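Local coordinates for protein exopolygalacturonate lyase (Vibrio vulnificus, PDB 5A29) that probably cleaves pectate by metal-assisted beta-elimination, probably from the chain end, as a manganese-binding family 2 polysaccharide lyase, at residues Y162-L165 with Y166-P170; Q107-A110 with V111-R115; W433-A436 with A437-H441; A370-P373 with E374-T377. All blocks are in the same frame, centred on the assembly; numbering follows the deposited sequence.

Contact 1: residues Y162-L165 with Y166-P170; sequences YPFL and YHVDP
Phe164 and Val168 meet one turn apart on the short helix 162-168, an i to i+4 pair on its buried side. Val168 CG2 stands over one face of the phenyl ring, 4.0 Å from the centroid of the Phe164 ring and 27° off its normal: a CH-pi contact displaced toward the rim, with CE2 and CZ taking the touch. The ring gets there because CG lies anti to the backbone N of Phe164 (chi1 174°), which swings it along the helix toward the next turn. A flat ring under one methyl of a beta-branched valine suits this place, since the same ring also packs on Ala110, Val111 and Thr114 of helix 105-120. Leu165, with a compact branched end, fills the neighbouring position against Thr114 and Phe84.

The other side is looser. His167 is exposed, as is Pro170, and the histidine ring lies oblique to that of Phe164, the planes 31° apart and the nearest atoms, Phe164 CE1 and His167 CD2, 4.2 Å from each other. Tyr166, with Pro170 CB over one ring face, is also packed on Leu250 and Pro252.

Asp169 leaves helical geometry and opens the next helix as its N-cap, OD1 accepting from Ala172 N; a short carboxylate fits that task. The last turn closes at the same residue: Asp169 N bonds to Leu165 O at 2.9 Å.

Contact 2: residues Q107-A110 with V111-R115; sequences QLEA and VRITR
Val111 follows Gln107 by one turn in the middle of helix 105-120, and its CG2 lies 3.5 Å from Gln107 OE1, the two side chains running side by side and pointing the same way. The glutamine is bent at chi2, which lays its amide along the helix; its NE2 is bonded to Gln104 OE1. The beta-branched valine offers methyls on a short stem, suited to meeting both this amide and Phe164 of helix 162-168.

Arg112, exposed, reaches back three residues to Glu109. Its grip is side-on: NE meets OE1 of Glu109 at 3.0 Å along an almost straight line (178°), and NH2 of Arg112 meets OE2 of Glu109 at the same 3.0 Å on the syn lone pair. The carboxylate is turned 33° from the guanidinium plane. Bends at chi3 of the arginine (79°) and chi2 of the glutamate bring the two ends together. OE2 also forms a salt bridge with Arg48 NH2; answering two guanidinium groups probably favours the charged carboxylate and offsets the closeness of the arginines.

Ile113 crosses Glu109 at about a right angle, its CD1 4.1 Å from Glu109 CG, so the aliphatic base of the glutamate also serves as packing surface.

Thr114 bonds twice to Ala110 O: its N and its OG1, each at 2.9 Å from that oxygen, arrive from opposite faces of the carbonyl plane. The hydroxyl is thus satisfied within its own helix, although the residue is buried.

Ala110 and Thr114, both small, let helix 105-120 lie against helix 88-101, through Leu94 and Leu91, and against Phe164 and Leu165 of helix 162-168.

Contact 3: residues W433-A436 with A437-H441; sequences WQLA and ANMTH
Leu435 and Met439 pack one turn apart, the terminal methyl CE of Met439 lying 4.0 Å from Leu435 CG and nearly as close to its CD1. The two side chains are oblique to one another. Methionine is extended beyond CG, so its long unbranched arm carries the methyl out to the branch of the leucine. Closer to the backbone, Met439 CG comes within 3.2 Å of Leu435 O, the carbonyl that also accepts from Met439 N at 2.8 Å.

On another side of the helix, Ala436 O is met by Thr440 N at 2.9 Å, and Thr440 OG1 stands equally near at 2.9 Å. With chi1 at 49°, the threonine oxygen sits between its backbone N and carbonyl carbon, folded back over the preceding turn. The alanine methyls of Ala436 and Ala437 keep the middle of the segment slim; Ala436 can therefore approach Leu421.

Farther out, Ile420 and Tyr367 touch both Leu435 and Met439, as does Tyr371. Asn438 is held by its amide: OD1 of Asn438 accepts from Tyr371 OH, and ND2 donates to Pro373 O. Trp433 is anchored by NE1 on Gly449 O and meets the Tyr424 ring with planes about 60° apart.

The i to i+4 backbone bonds are those of an alpha-helix; with Leu435, Ala436 and Met439 buried and Gln434 and His441 exposed, helix 430-442 is amphipathic, its apolar side packed on helices 417-426 and 353-370.

Contact 4: residues A370-P373 with E374-T377; sequences AYNP and ENGT
Asn372 and Glu374 are joined through the asparagine amide, so the side chain of Asn372 can be followed outward. Asn372 CB lies 3.4 Å from Asn375 OD1 and not much farther from Thr377 OG1. CG has the same Asn375 oxygen beside it, the two side chains crossing at about a right angle and their amide planes 56° apart. At the tip the branches part company. Asn372 OD1 accepts from Glu374 N at 3.0 Å, the donor standing above the carbonyl plane. ND2 gives to two waters: one passes on to Glu374 OE1, the other to Thr377 OG1. Asparagine suits the place because one short amide can both receive from the turn and donate outward.

The backbone forms a tight hairpin turn with a G1 beta bulge, in which Gly376 and Thr377 both face Asn372. One carbonyl oxygen takes two donors here: Asn372 O accepts from Gly376 N at 2.7 Å and from Asn375 N at 3.2 Å. Asn372 N returns one bond to Thr377 O at 2.8 Å. Gly376 has phi 81°, where a CB would be jammed against the preceding carbonyl oxygen. Pro373, with phi fixed near -74°, fits the start of the turn.

Within the turn, Asn375 OD1 accepts from Thr377 N, an Asx turn, and from Thr377 OG1 at 2.6 Å, both from the same face of its amide plane. Tyr371 lies along the returning strand: its OH is 3.5 Å from Gly376 CA and its CD1 3.6 Å from Thr377 O; the hydroxyl donates to Asn438 OD1 on helix 430-442.

How the contacts relate
The four contacts form two touching pairs. Contacts 1 and 2, with centres 11 Å apart, meet where the Phe164 ring lies on helix 105-120, Phe164 CZ being 3.5 Å from Ala110 CB. Contacts 3 and 4, with centres 10 Å apart, are joined by polar bonds as well: Asn438 OD1 lies 2.7 Å from Tyr371 OH, and Asn438 ND2 lies 3.0 Å from Pro373 O. The pairs are remote from each other; contacts 2 and 4 have centres 45 Å apart, on opposite sides of the chain's centre. None belongs to the manganese site of His133, Glu154 and His196; the side chains of Leu435 and Ala370 are each about 13 Å from a bound tartrate.

Contact 1: residues Y162-L165 with Y166-P170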
loop_
_atom_site.group_PDB
_atom_site.type_symbol
_atom_site.label_atom_id
_atom_site.label_comp_id
_atom_site.label_asym_id
_atom_site.label_seq_id
_atom_site.Cartn_x
_atom_site.Cartn_y
_atom_site.Cartn_z
ATOM N N TYR A 162 -6.710 -10.015 -5.486
ATOM C CA TYR A 162 -7.895 -10.368 -6.294
ATOM C C TYR A 162 -7.828 -11.584 -7.202
ATOM O O TYR A 162 -8.798 -12.311 -7.231
ATOM C CB TYR A 162 -8.421 -9.139 -7.122
ATOM C CG TYR A 162 -8.928 -7.983 -6.241
ATOM C CD1 TYR A 162 -10.008 -8.125 -5.383
ATOM C CD2 TYR A 162 -8.294 -6.731 -6.273
ATOM C CE1 TYR A 162 -10.473 -7.078 -4.578
ATOM C CE2 TYR A 162 -8.775 -5.688 -5.490
ATOM C CZ TYR A 162 -9.854 -5.826 -4.679
ATOM O OH TYR A 162 -10.210 -4.741 -3.882
ATOM N N PRO A 163 -6.771 -11.745 -8.001
ATOM C CA PRO A 163 -6.754 -12.870 -8.911
ATOM C C PRO A 163 -6.850 -14.200 -8.164
ATOM O O PRO A 163 -7.461 -15.157 -8.674
ATOM C CB PRO A 163 -5.378 -12.774 -9.561
ATOM C CG PRO A 163 -5.055 -11.270 -9.533
ATOM C CD PRO A 163 -5.567 -10.897 -8.178
ATOM N N PHE A 164 -6.323 -14.272 -6.941
ATOM C CA PHE A 164 -6.370 -15.565 -6.241
ATOM C C PHE A 164 -7.753 -15.673 -5.612
ATOM O O PHE A 164 -8.400 -16.744 -5.581
ATOM C CB PHE A 164 -5.273 -15.608 -5.130
ATOM C CG PHE A 164 -5.366 -16.840 -4.296
ATOM C CD1 PHE A 164 -4.873 -18.069 -4.817
ATOM C CD2 PHE A 164 -5.920 -16.790 -3.034
ATOM C CE1 PHE A 164 -5.003 -19.251 -4.087
ATOM C CE2 PHE A 164 -6.029 -17.955 -2.271
ATOM C CZ PHE A 164 -5.592 -19.197 -2.817
ATOM N N LEU A 165 -8.258 -14.569 -5.084
ATOM C CA LEU A 165 -9.596 -14.616 -4.470
ATOM C C LEU A 165 -10.621 -15.052 -5.573
ATOM O O LEU A 165 -11.562 -15.837 -5.296
ATOM C CB LEU A 165 -10.036 -13.239 -3.896
ATOM C CG LEU A 165 -9.138 -12.638 -2.794
ATOM C CD1 LEU A 165 -9.554 -11.211 -2.438
ATOM C CD2 LEU A 165 -9.041 -13.514 -1.536
ATOM N N TYR A 166 -10.418 -14.546 -6.782
ATOM C CA TYR A 166 -11.302 -14.846 -7.923
ATOM C C TYR A 166 -11.198 -16.359 -8.252
ATOM O O TYR A 166 -12.182 -17.033 -8.557
ATOM C CB TYR A 166 -10.888 -14.018 -9.153
ATOM C CG TYR A 166 -11.939 -14.109 -10.240
ATOM C CD1 TYR A 166 -13.088 -13.324 -10.179
ATOM C CD2 TYR A 166 -11.798 -15.005 -11.296
ATOM C CE1 TYR A 166 -14.076 -13.440 -11.157
ATOM C CE2 TYR A 166 -12.788 -15.150 -12.260
ATOM C CZ TYR A 166 -13.936 -14.379 -12.159
ATOM O OH TYR A 166 -14.912 -14.488 -13.138
ATOM N N HIS A 167 -9.982 -16.857 -8.289
ATOM C CA HIS A 167 -9.725 -18.280 -8.391
ATOM C C HIS A 167 -10.472 -19.117 -7.359
ATOM O O HIS A 167 -10.998 -20.148 -7.720
ATOM C CB HIS A 167 -8.198 -18.552 -8.353
ATOM C CG HIS A 167 -7.835 -19.998 -8.192
ATOM N ND1 HIS A 167 -7.717 -20.860 -9.266
ATOM C CD2 HIS A 167 -7.476 -20.714 -7.094
ATOM C CE1 HIS A 167 -7.331 -22.055 -8.832
ATOM N NE2 HIS A 167 -7.184 -21.994 -7.517
ATOM N N VAL A 168 -10.539 -18.702 -6.099
ATOM C CA VAL A 168 -11.193 -19.493 -5.067
ATOM C C VAL A 168 -12.725 -19.362 -5.183
ATOM O O VAL A 168 -13.419 -20.373 -5.137
ATOM C CB VAL A 168 -10.704 -19.142 -3.661
ATOM C CG1 VAL A 168 -11.517 -19.851 -2.581
ATOM C CG2 VAL A 168 -9.215 -19.467 -3.502
ATOM N N ASP A 169 -13.243 -18.142 -5.403
ATOM C CA ASP A 169 -14.686 -17.943 -5.454
ATOM C C ASP A 169 -15.058 -16.749 -6.343
ATOM O O ASP A 169 -15.136 -15.617 -5.838
ATOM C CB ASP A 169 -15.172 -17.722 -4.026
ATOM C CG ASP A 169 -16.687 -17.671 -3.915
ATOM O OD1 ASP A 169 -17.377 -17.442 -4.953
ATOM O OD2 ASP A 169 -17.160 -17.780 -2.758
ATOM N N PRO A 170 -15.189 -16.973 -7.661
ATOM C CA PRO A 170 -15.332 -15.849 -8.601
ATOM C C PRO A 170 -16.610 -15.026 -8.350
ATOM O O PRO A 170 -16.601 -13.820 -8.497
ATOM C CB PRO A 170 -15.379 -16.520 -9.969
ATOM C CG PRO A 170 -15.580 -18.007 -9.702
ATOM C CD PRO A 170 -15.042 -18.275 -8.347
#

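Contact 2: residues Q107-A110 with V111-R115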
loop_
_atom_site.group_PDB
_atom_site.type_symbol
_atom_site.label_atom_id
_atom_site.label_comp_id
_atom_site.label_asym_id
_atom_site.label_seq_id
_atom_site.Cartn_x
_atom_site.Cartn_y
_atom_site.Cartn_z
ATOM N N GLN A 107 -0.264 -23.767 -1.792
ATOM C CA GLN A 107 -1.391 -23.136 -2.543
ATOM C C GLN A 107 -2.732 -23.762 -2.123
ATOM O O GLN A 107 -3.747 -23.071 -1.934
ATOM C CB GLN A 107 -1.017 -23.346 -4.033
ATOM C CG GLN A 107 -1.981 -23.132 -5.119
ATOM C CD GLN A 107 -2.898 -24.281 -5.240
ATOM O OE1 GLN A 107 -3.967 -24.214 -4.683
ATOM N NE2 GLN A 107 -2.480 -25.361 -5.911
ATOM N N LEU A 108 -2.773 -25.078 -1.914
ATOM C CA LEU A 108 -4.019 -25.686 -1.485
ATOM C C LEU A 108 -4.478 -25.267 -0.093
ATOM O O LEU A 108 -5.671 -25.165 0.165
ATOM C CB LEU A 108 -3.971 -27.229 -1.584
ATOM C CG LEU A 108 -3.882 -27.775 -3.008
ATOM C CD1 LEU A 108 -3.572 -29.284 -2.938
ATOM C CD2 LEU A 108 -5.176 -27.457 -3.798
ATOM N N GLU A 109 -3.538 -25.015 0.808
ATOM C CA GLU A 109 -3.877 -24.533 2.120
ATOM C C GLU A 109 -4.361 -23.056 2.001
ATOM O O GLU A 109 -5.285 -22.663 2.716
ATOM C CB GLU A 109 -2.649 -24.606 3.060
ATOM C CG GLU A 109 -2.878 -24.059 4.476
ATOM C CD GLU A 109 -3.956 -24.832 5.255
ATOM O OE1 GLU A 109 -4.460 -25.844 4.716
ATOM O OE2 GLU A 109 -4.335 -24.424 6.384
ATOM N N ALA A 110 -3.744 -22.272 1.115
ATOM C CA ALA A 110 -4.253 -20.874 0.844
ATOM C C ALA A 110 -5.732 -20.948 0.368
ATOM O O ALA A 110 -6.607 -20.196 0.862
ATOM C CB ALA A 110 -3.398 -20.201 -0.242
ATOM N N VAL A 111 -6.002 -21.906 -0.532
ATOM C CA VAL A 111 -7.402 -22.134 -0.987
ATOM C C VAL A 111 -8.318 -22.497 0.167
ATOM O O VAL A 111 -9.366 -21.855 0.387
ATOM C CB VAL A 111 -7.490 -23.156 -2.122
ATOM C CG1 VAL A 111 -8.980 -23.495 -2.471
ATOM C CG2 VAL A 111 -6.764 -22.661 -3.347
ATOM N N ARG A 112 -7.885 -23.453 0.997
ATOM C CA ARG A 112 -8.665 -23.837 2.157
ATOM C C ARG A 112 -9.025 -22.701 3.136
ATOM O O ARG A 112 -10.166 -22.604 3.633
ATOM C CB ARG A 112 -7.953 -25.006 2.916
ATOM C CG ARG A 112 -8.850 -25.727 3.932
ATOM C CD ARG A 112 -8.177 -26.988 4.514
ATOM N NE ARG A 112 -7.232 -26.545 5.530
ATOM C CZ ARG A 112 -7.520 -26.409 6.821
ATOM N NH1 ARG A 112 -8.694 -26.781 7.286
ATOM N NH2 ARG A 112 -6.612 -25.917 7.656
ATOM N N ILE A 113 -8.039 -21.881 3.481
ATOM C CA ILE A 113 -8.266 -20.713 4.346
ATOM C C ILE A 113 -9.276 -19.747 3.665
ATOM O O ILE A 113 -10.201 -19.189 4.300
ATOM C CB ILE A 113 -6.943 -19.939 4.527
ATOM C CG1 ILE A 113 -5.968 -20.803 5.389
ATOM C CG2 ILE A 113 -7.247 -18.580 5.191
ATOM C CD1 ILE A 113 -4.495 -20.408 5.307
ATOM N N THR A 114 -8.992 -19.455 2.410
ATOM C CA THR A 114 -9.736 -18.430 1.675
ATOM C C THR A 114 -11.193 -18.884 1.500
ATOM O O THR A 114 -12.139 -18.097 1.726
ATOM C CB THR A 114 -9.047 -18.126 0.355
ATOM O OG1 THR A 114 -7.735 -17.567 0.671
ATOM C CG2 THR A 114 -9.817 -17.082 -0.443
ATOM N N ARG A 115 -11.370 -20.150 1.139
ATOM C CA ARG A 115 -12.715 -20.665 0.872
ATOM C C ARG A 115 -13.526 -20.621 2.171
ATOM O O ARG A 115 -14.728 -20.296 2.162
ATOM C CB ARG A 115 -12.627 -22.086 0.319
ATOM C CG ARG A 115 -13.949 -22.511 -0.304
ATOM C CD ARG A 115 -14.080 -23.973 -0.643
ATOM N NE ARG A 115 -13.029 -24.527 -1.481
ATOM C CZ ARG A 115 -12.820 -24.224 -2.756
ATOM N NH1 ARG A 115 -13.508 -23.260 -3.338
ATOM N NH2 ARG A 115 -11.865 -24.846 -3.423
#

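Contact 3: residues W433-A436 with A437-H441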
loop_
_atom_site.group_PDB
_atom_site.type_symbol
_atom_site.label_atom_id
_atom_site.label_comp_id
_atom_site.label_asym_id
_atom_site.label_seq_id
_atom_site.Cartn_x
_atom_site.Cartn_y
_atom_site.Cartn_z
ATOM N N TRP A 433 16.836 5.868 -16.041
ATOM C CA TRP A 433 18.073 5.168 -15.739
ATOM C C TRP A 433 19.011 6.035 -14.858
ATOM O O TRP A 433 19.572 5.542 -13.862
ATOM C CB TRP A 433 18.836 4.682 -17.037
ATOM C CG TRP A 433 20.076 3.906 -16.631
ATOM C CD1 TRP A 433 21.365 4.357 -16.486
ATOM C CD2 TRP A 433 20.081 2.534 -16.270
ATOM N NE1 TRP A 433 22.171 3.317 -16.050
ATOM C CE2 TRP A 433 21.407 2.187 -15.940
ATOM C CE3 TRP A 433 19.077 1.532 -16.262
ATOM C CZ2 TRP A 433 21.781 0.862 -15.499
ATOM C CZ3 TRP A 433 19.462 0.192 -15.837
ATOM C CH2 TRP A 433 20.777 -0.097 -15.474
ATOM N N GLN A 434 19.215 7.319 -15.198
ATOM C CA GLN A 434 20.100 8.167 -14.424
ATOM C C GLN A 434 19.573 8.324 -12.961
ATOM O O GLN A 434 20.373 8.348 -12.010
ATOM C CB GLN A 434 20.165 9.582 -15.022
ATOM C CG GLN A 434 20.978 9.595 -16.338
ATOM C CD GLN A 434 22.415 9.200 -16.049
ATOM O OE1 GLN A 434 23.020 9.820 -15.213
ATOM N NE2 GLN A 434 22.909 8.091 -16.632
ATOM N N LEU A 435 18.280 8.375 -12.810
ATOM C CA LEU A 435 17.691 8.540 -11.456
ATOM C C LEU A 435 17.971 7.220 -10.673
ATOM O O LEU A 435 18.388 7.248 -9.496
ATOM C CB LEU A 435 16.199 8.755 -11.643
ATOM C CG LEU A 435 15.432 9.020 -10.376
ATOM C CD1 LEU A 435 16.082 10.197 -9.673
ATOM C CD2 LEU A 435 13.956 9.298 -10.686
ATOM N N ALA A 436 17.753 6.064 -11.324
ATOM C CA ALA A 436 17.955 4.783 -10.616
ATOM C C ALA A 436 19.439 4.632 -10.241
ATOM O O ALA A 436 19.767 4.142 -9.135
ATOM C CB ALA A 436 17.503 3.594 -11.480
ATOM N N ALA A 437 20.358 4.991 -11.139
ATOM C CA ALA A 437 21.790 4.896 -10.843
ATOM C C ALA A 437 22.143 5.803 -9.685
ATOM O O ALA A 437 22.990 5.454 -8.785
ATOM C CB ALA A 437 22.672 5.290 -12.084
ATOM N N ASN A 438 21.544 6.998 -9.680
ATOM C CA ASN A 438 21.894 7.934 -8.584
ATOM C C ASN A 438 21.300 7.436 -7.205
ATOM O O ASN A 438 21.990 7.432 -6.186
ATOM C CB ASN A 438 21.415 9.385 -8.930
ATOM C CG ASN A 438 21.855 10.416 -7.890
ATOM O OD1 ASN A 438 21.231 10.538 -6.835
ATOM N ND2 ASN A 438 22.945 11.103 -8.148
ATOM N N MET A 439 20.076 6.974 -7.221
ATOM C CA MET A 439 19.440 6.438 -5.999
ATOM C C MET A 439 20.235 5.246 -5.457
ATOM O O MET A 439 20.521 5.171 -4.242
ATOM C CB MET A 439 17.998 6.012 -6.266
ATOM C CG MET A 439 16.977 7.180 -6.579
ATOM S SD MET A 439 15.339 6.389 -6.702
ATOM C CE MET A 439 14.425 7.977 -6.600
ATOM N N THR A 440 20.580 4.289 -6.344
ATOM C CA THR A 440 21.276 3.076 -5.855
ATOM C C THR A 440 22.650 3.447 -5.333
ATOM O O THR A 440 23.091 2.867 -4.320
ATOM C CB THR A 440 21.413 1.974 -6.916
ATOM O OG1 THR A 440 21.930 2.561 -8.126
ATOM C CG2 THR A 440 20.037 1.352 -7.202
ATOM N N HIS A 441 23.275 4.459 -5.932
ATOM C CA HIS A 441 24.554 4.952 -5.433
ATOM C C HIS A 441 24.431 5.446 -3.993
ATOM O O HIS A 441 25.234 5.052 -3.072
ATOM C CB HIS A 441 25.088 6.050 -6.326
ATOM C CG HIS A 441 26.239 6.784 -5.724
ATOM N ND1 HIS A 441 27.541 6.329 -5.824
ATOM C CD2 HIS A 441 26.283 7.905 -4.958
ATOM C CE1 HIS A 441 28.339 7.143 -5.157
ATOM N NE2 HIS A 441 27.603 8.116 -4.636
#

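Contact 4: residues A370-P373 with E374-T377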
loop_
_atom_site.group_PDB
_atom_site.type_symbol
_atom_site.label_atom_id
_atom_site.label_comp_id
_atom_site.label_asym_id
_atom_site.label_seq_id
_atom_site.Cartn_x
_atom_site.Cartn_y
_atom_site.Cartn_z
ATOM N N ALA A 370 11.656 17.609 -6.977
ATOM C CA ALA A 370 11.826 17.213 -5.556
ATOM C C ALA A 370 13.157 16.518 -5.287
ATOM O O ALA A 370 13.608 16.483 -4.135
ATOM C CB ALA A 370 10.711 16.273 -5.140
ATOM N N TYR A 371 13.816 15.970 -6.316
ATOM C CA TYR A 371 14.957 15.085 -6.016
ATOM C C TYR A 371 16.232 15.870 -5.937
ATOM O O TYR A 371 16.468 16.767 -6.741
ATOM C CB TYR A 371 15.128 13.995 -7.120
ATOM C CG TYR A 371 16.157 12.932 -6.794
ATOM C CD1 TYR A 371 15.923 12.002 -5.741
ATOM C CD2 TYR A 371 17.299 12.773 -7.569
ATOM C CE1 TYR A 371 16.855 11.011 -5.449
ATOM C CE2 TYR A 371 18.239 11.812 -7.251
ATOM C CZ TYR A 371 17.966 10.907 -6.200
ATOM O OH TYR A 371 18.821 9.882 -5.881
ATOM N N ASN A 372 17.091 15.539 -4.963
ATOM C CA ASN A 372 18.419 16.154 -4.903
ATOM C C ASN A 372 19.491 15.107 -5.209
ATOM O O ASN A 372 19.811 14.259 -4.356
ATOM C CB ASN A 372 18.675 16.663 -3.477
ATOM C CG ASN A 372 19.967 17.463 -3.362
ATOM O OD1 ASN A 372 20.848 17.410 -4.228
ATOM N ND2 ASN A 372 20.085 18.226 -2.251
ATOM N N PRO A 373 20.094 15.186 -6.389
ATOM C CA PRO A 373 21.006 14.111 -6.796
ATOM C C PRO A 373 22.339 14.176 -6.046
ATOM O O PRO A 373 23.083 13.245 -6.087
ATOM C CB PRO A 373 21.190 14.337 -8.313
ATOM C CG PRO A 373 20.847 15.763 -8.548
ATOM C CD PRO A 373 19.816 16.148 -7.477
ATOM N N GLU A 374 22.648 15.281 -5.365
ATOM C CA GLU A 374 23.878 15.320 -4.572
ATOM C C GLU A 374 23.839 14.439 -3.348
ATOM O O GLU A 374 24.873 13.922 -2.954
ATOM C CB GLU A 374 24.201 16.732 -4.163
ATOM C CG GLU A 374 24.350 17.608 -5.370
ATOM C CD GLU A 374 24.942 18.942 -5.004
ATOM O OE1 GLU A 374 24.252 19.707 -4.295
ATOM O OE2 GLU A 374 26.095 19.224 -5.403
ATOM N N ASN A 375 22.662 14.132 -2.822
ATOM C CA ASN A 375 22.616 13.324 -1.618
ATOM C C ASN A 375 21.526 12.306 -1.640
ATOM O O ASN A 375 21.378 11.571 -0.697
ATOM C CB ASN A 375 22.526 14.196 -0.342
ATOM C CG ASN A 375 21.376 15.165 -0.353
ATOM O OD1 ASN A 375 20.396 14.998 -1.081
ATOM N ND2 ASN A 375 21.464 16.193 0.500
ATOM N N GLY A 376 20.716 12.267 -2.692
ATOM C CA GLY A 376 19.693 11.236 -2.756
ATOM C C GLY A 376 18.466 11.578 -1.942
ATOM O O GLY A 376 17.636 10.711 -1.721
ATOM N N THR A 377 18.248 12.847 -1.582
ATOM C CA THR A 377 17.072 13.136 -0.760
ATOM C C THR A 377 15.907 13.637 -1.609
ATOM O O THR A 377 16.147 14.025 -2.753
ATOM C CB THR A 377 17.346 14.163 0.347
ATOM O OG1 THR A 377 17.922 15.317 -0.266
ATOM C CG2 THR A 377 18.356 13.555 1.368
HETATM O O HOH W 1 22.815 19.460 -1.727
HETATM O O HOH W 2 17.973 18.157 -0.216
#